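Local coordinates for Mll2253 protein (Mesorhizobium loti, PDB 3Q63) that is of unknown function but belongs to the AHA1 family, with a Bet v 1-like fold that in relatives often encloses a pocket for hydrophobic ligands, at residues L66-N79 against D88-T100. Sequence-based numbering, arbitrary orientation.
Sequences LAVEPNKTLSYTWN and DLRSVVTFTLTPT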
# COMPACT_ATOMS: atom_id res chain seq x y z
N LEU B 66 -1.26 3.70 21.60
CA LEU B 66 -1.31 2.93 22.85
C LEU B 66 -0.35 3.45 23.90
O LEU B 66 -0.68 3.46 25.08
CB LEU B 66 -0.97 1.47 22.58
CG LEU B 66 -1.93 0.73 21.67
CD1 LEU B 66 -1.40 -0.68 21.44
CD2 LEU B 66 -3.33 0.68 22.30
N ALA B 67 0.85 3.85 23.48
CA ALA B 67 1.84 4.35 24.43
C ALA B 67 2.72 5.40 23.79
O ALA B 67 3.04 5.34 22.60
CB ALA B 67 2.69 3.20 24.96
N VAL B 68 3.11 6.39 24.59
CA VAL B 68 3.96 7.46 24.10
C VAL B 68 4.94 7.93 25.16
O VAL B 68 4.55 8.42 26.21
CB VAL B 68 3.12 8.67 23.65
CG1 VAL B 68 4.04 9.75 23.12
CG2 VAL B 68 2.12 8.24 22.59
N GLU B 69 6.22 7.77 24.87
CA GLU B 69 7.28 8.18 25.77
C GLU B 69 8.30 8.93 24.91
O GLU B 69 9.20 8.32 24.34
CB GLU B 69 7.90 6.96 26.43
CG GLU B 69 8.98 7.29 27.44
CD GLU B 69 9.38 6.08 28.25
OE1 GLU B 69 9.73 5.04 27.65
OE2 GLU B 69 9.33 6.16 29.50
N PRO B 70 8.15 10.26 24.82
CA PRO B 70 9.01 11.16 24.05
C PRO B 70 10.45 10.73 23.87
O PRO B 70 11.17 10.45 24.84
CB PRO B 70 8.84 12.48 24.78
CG PRO B 70 7.40 12.44 25.15
CD PRO B 70 7.26 11.03 25.70
N ASN B 71 10.86 10.66 22.61
CA ASN B 71 12.21 10.29 22.22
C ASN B 71 12.61 8.89 22.67
O ASN B 71 13.76 8.50 22.51
CB ASN B 71 13.22 11.30 22.77
CG ASN B 71 12.86 12.72 22.41
OD1 ASN B 71 12.54 13.03 21.26
ND2 ASN B 71 12.93 13.61 23.39
N LYS B 72 11.67 8.12 23.23
CA LYS B 72 12.02 6.78 23.69
C LYS B 72 11.15 5.64 23.18
O LYS B 72 11.67 4.68 22.59
CB LYS B 72 12.02 6.75 25.23
CG LYS B 72 13.08 7.66 25.86
CD LYS B 72 13.03 7.58 27.38
CE LYS B 72 14.12 8.45 28.00
NZ LYS B 72 14.13 8.32 29.49
N THR B 73 9.84 5.74 23.39
CA THR B 73 8.92 4.68 22.97
C THR B 73 7.64 5.21 22.33
O THR B 73 7.11 6.24 22.73
CB THR B 73 8.52 3.79 24.16
OG1 THR B 73 9.70 3.35 24.85
CG2 THR B 73 7.75 2.57 23.68
N LEU B 74 7.15 4.46 21.35
CA LEU B 74 5.92 4.81 20.66
C LEU B 74 5.23 3.53 20.21
O LEU B 74 5.83 2.70 19.52
CB LEU B 74 6.21 5.70 19.45
CG LEU B 74 5.02 6.05 18.54
CD1 LEU B 74 3.94 6.76 19.34
CD2 LEU B 74 5.50 6.91 17.39
N SER B 75 3.97 3.36 20.59
CA SER B 75 3.23 2.17 20.18
C SER B 75 1.81 2.51 19.77
O SER B 75 1.20 3.42 20.33
CB SER B 75 3.20 1.14 21.32
OG SER B 75 2.40 0.02 20.96
N TYR B 76 1.31 1.78 18.78
CA TYR B 76 -0.05 1.96 18.30
C TYR B 76 -0.53 0.71 17.57
O TYR B 76 0.28 -0.07 17.06
CB TYR B 76 -0.19 3.18 17.38
CG TYR B 76 0.84 3.37 16.27
CD1 TYR B 76 1.89 4.28 16.42
CD2 TYR B 76 0.72 2.71 15.05
CE1 TYR B 76 2.79 4.54 15.38
CE2 TYR B 76 1.61 2.96 14.00
CZ TYR B 76 2.64 3.88 14.17
OH TYR B 76 3.52 4.14 13.14
N THR B 77 -1.85 0.52 17.55
CA THR B 77 -2.45 -0.62 16.86
C THR B 77 -2.29 -0.42 15.37
O THR B 77 -2.16 0.70 14.88
CB THR B 77 -3.97 -0.77 17.16
OG1 THR B 77 -4.62 0.48 16.92
CG2 THR B 77 -4.21 -1.22 18.60
N TRP B 78 -2.30 -1.54 14.66
CA TRP B 78 -2.12 -1.59 13.22
C TRP B 78 -3.07 -2.71 12.80
O TRP B 78 -2.67 -3.87 12.70
CB TRP B 78 -0.66 -1.94 12.96
CG TRP B 78 -0.21 -2.02 11.56
CD1 TRP B 78 -0.49 -3.00 10.66
CD2 TRP B 78 0.70 -1.13 10.92
NE1 TRP B 78 0.21 -2.78 9.50
CE2 TRP B 78 0.95 -1.63 9.63
CE3 TRP B 78 1.34 0.05 11.32
CZ2 TRP B 78 1.81 -1.00 8.73
CZ3 TRP B 78 2.20 0.68 10.43
CH2 TRP B 78 2.43 0.15 9.15
N ASN B 79 -4.33 -2.34 12.56
CA ASN B 79 -5.38 -3.29 12.23
C ASN B 79 -6.12 -3.09 10.93
O ASN B 79 -6.17 -1.99 10.37
CB ASN B 79 -6.45 -3.30 13.31
CG ASN B 79 -5.89 -3.52 14.70
OD1 ASN B 79 -4.82 -4.10 14.88
ND2 ASN B 79 -6.64 -3.06 15.69
N ASP B 88 -7.71 -10.39 7.96
CA ASP B 88 -8.21 -9.74 9.17
C ASP B 88 -7.03 -9.53 10.12
O ASP B 88 -6.78 -10.36 11.00
CB ASP B 88 -9.29 -10.61 9.81
CG ASP B 88 -9.98 -9.93 10.96
OD1 ASP B 88 -10.51 -8.81 10.77
OD2 ASP B 88 -10.02 -10.52 12.06
N LEU B 89 -6.33 -8.42 9.96
CA LEU B 89 -5.15 -8.12 10.77
C LEU B 89 -5.41 -7.36 12.06
O LEU B 89 -6.15 -6.38 12.09
CB LEU B 89 -4.15 -7.33 9.91
CG LEU B 89 -2.74 -7.04 10.46
CD1 LEU B 89 -2.02 -8.34 10.80
CD2 LEU B 89 -1.96 -6.27 9.40
N ARG B 90 -4.78 -7.84 13.12
CA ARG B 90 -4.90 -7.23 14.44
C ARG B 90 -3.49 -7.28 15.03
O ARG B 90 -2.99 -8.36 15.37
CB ARG B 90 -5.87 -8.02 15.30
CG ARG B 90 -6.11 -7.44 16.67
CD ARG B 90 -7.10 -8.29 17.44
NE ARG B 90 -7.37 -7.73 18.76
CZ ARG B 90 -6.46 -7.66 19.74
NH1 ARG B 90 -6.80 -7.14 20.91
NH2 ARG B 90 -5.23 -8.11 19.55
N SER B 91 -2.85 -6.13 15.15
CA SER B 91 -1.49 -6.13 15.67
C SER B 91 -1.09 -4.84 16.36
O SER B 91 -1.78 -3.82 16.26
CB SER B 91 -0.51 -6.40 14.52
OG SER B 91 -0.48 -5.29 13.64
N VAL B 92 0.04 -4.89 17.04
CA VAL B 92 0.57 -3.74 17.74
C VAL B 92 1.99 -3.48 17.25
O VAL B 92 2.83 -4.38 17.22
CB VAL B 92 0.64 -3.96 19.27
CG1 VAL B 92 1.30 -2.77 19.94
CG2 VAL B 92 -0.76 -4.17 19.82
N VAL B 93 2.25 -2.24 16.85
CA VAL B 93 3.55 -1.83 16.38
C VAL B 93 4.17 -0.96 17.47
O VAL B 93 3.57 0.03 17.88
CB VAL B 93 3.45 -0.98 15.07
CG1 VAL B 93 4.81 -0.38 14.74
CG2 VAL B 93 2.98 -1.86 13.91
N THR B 94 5.37 -1.32 17.94
CA THR B 94 6.04 -0.54 18.98
C THR B 94 7.47 -0.19 18.54
O THR B 94 8.24 -1.06 18.15
CB THR B 94 6.11 -1.33 20.33
OG1 THR B 94 4.78 -1.58 20.81
CG2 THR B 94 6.86 -0.51 21.39
N PHE B 95 7.80 1.10 18.59
CA PHE B 95 9.13 1.58 18.22
C PHE B 95 9.90 1.87 19.50
O PHE B 95 9.35 2.42 20.45
CB PHE B 95 9.04 2.88 17.41
CG PHE B 95 8.31 2.75 16.11
CD1 PHE B 95 8.96 2.28 14.97
CD2 PHE B 95 6.95 3.06 16.03
CE1 PHE B 95 8.28 2.14 13.76
CE2 PHE B 95 6.26 2.92 14.83
CZ PHE B 95 6.92 2.46 13.69
N THR B 96 11.17 1.48 19.53
CA THR B 96 12.00 1.73 20.71
C THR B 96 13.28 2.42 20.26
O THR B 96 14.02 1.91 19.42
CB THR B 96 12.33 0.41 21.45
OG1 THR B 96 11.11 -0.24 21.82
CG2 THR B 96 13.14 0.69 22.73
N LEU B 97 13.50 3.62 20.79
CA LEU B 97 14.66 4.42 20.46
C LEU B 97 15.68 4.35 21.59
O LEU B 97 15.36 4.61 22.75
CB LEU B 97 14.26 5.89 20.22
CG LEU B 97 13.40 6.18 18.98
CD1 LEU B 97 12.02 5.55 19.14
CD2 LEU B 97 13.27 7.68 18.79
N THR B 98 16.91 3.98 21.24
CA THR B 98 17.98 3.87 22.23
C THR B 98 19.14 4.74 21.75
O THR B 98 19.73 4.47 20.71
CB THR B 98 18.47 2.41 22.38
OG1 THR B 98 17.37 1.57 22.75
CG2 THR B 98 19.55 2.32 23.46
N PRO B 99 19.45 5.81 22.48
CA PRO B 99 20.55 6.72 22.13
C PRO B 99 21.88 5.97 22.04
O PRO B 99 22.17 5.14 22.89
CB PRO B 99 20.56 7.72 23.28
CG PRO B 99 19.14 7.73 23.75
CD PRO B 99 18.77 6.27 23.70
N THR B 100 22.66 6.26 21.01
CA THR B 100 23.98 5.65 20.84
C THR B 100 24.94 6.79 20.54
O THR B 100 24.52 7.89 20.22
CB THR B 100 24.03 4.67 19.65
OG1 THR B 100 23.71 5.39 18.46
CG2 THR B 100 23.03 3.53 19.84
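Two neighbouring antiparallel strands in the middle of the sheet, 73-77 and 92-100, meet here with their axes 4.6 Å apart. Leu74 and Phe95 form a hydrogen-bonded pair, Phe95 N donating a hydrogen bond to Leu74 O at 2.7 Å; Tyr76 and Val93 make the next such pair. Between these pairs, Ser75 faces Thr94 on the opposite side of the sheet, and their hydroxyls bond at 2.9 Å, Ser75 OG to Thr94 OG1. Ser75 OG lies anti to its own nitrogen (chi1 176°), which also brings it against Val92 CG1. This is the curved antiparallel sheet of the Bet v 1-like fold, wrapped around the long C-terminal helix 118-141, and the face bearing Tyr76, Val93 and Phe95 looks toward that helix: Val93 touches Trp128 and Phe95 touches Phe132. The Tyr76 hydroxyl comes to the rim of the Phe95 ring, OH to CE2 3.4 Å, with the two ring planes at 51°. Farther along, Trp78 N donates to Ser91 O, and Ser91 OG donates to a lone pair of Trp78 O at 2.8 Å, in the carbonyl plane, while also bonding Gln110. The Trp78 indole has Leu89 CD2 at its edge, 3.8 Å from CD1, and Val93 CG2 3.6 Å from CE3; its NE1 bonds the backbone oxygen of Trp57 of the second subunit. With an alanine here, Leu89 and Val93 would probably lose their indole neighbour and the subunit contact its NE1 hydrogen bond. At the other end, beside the turn between strands 60-69 and 73-77, Leu97 N donates to Lys72 O in an almost straight hydrogen bond, N-H...O 178°, and Leu97 CB rests 3.5 Å from Asn71 O.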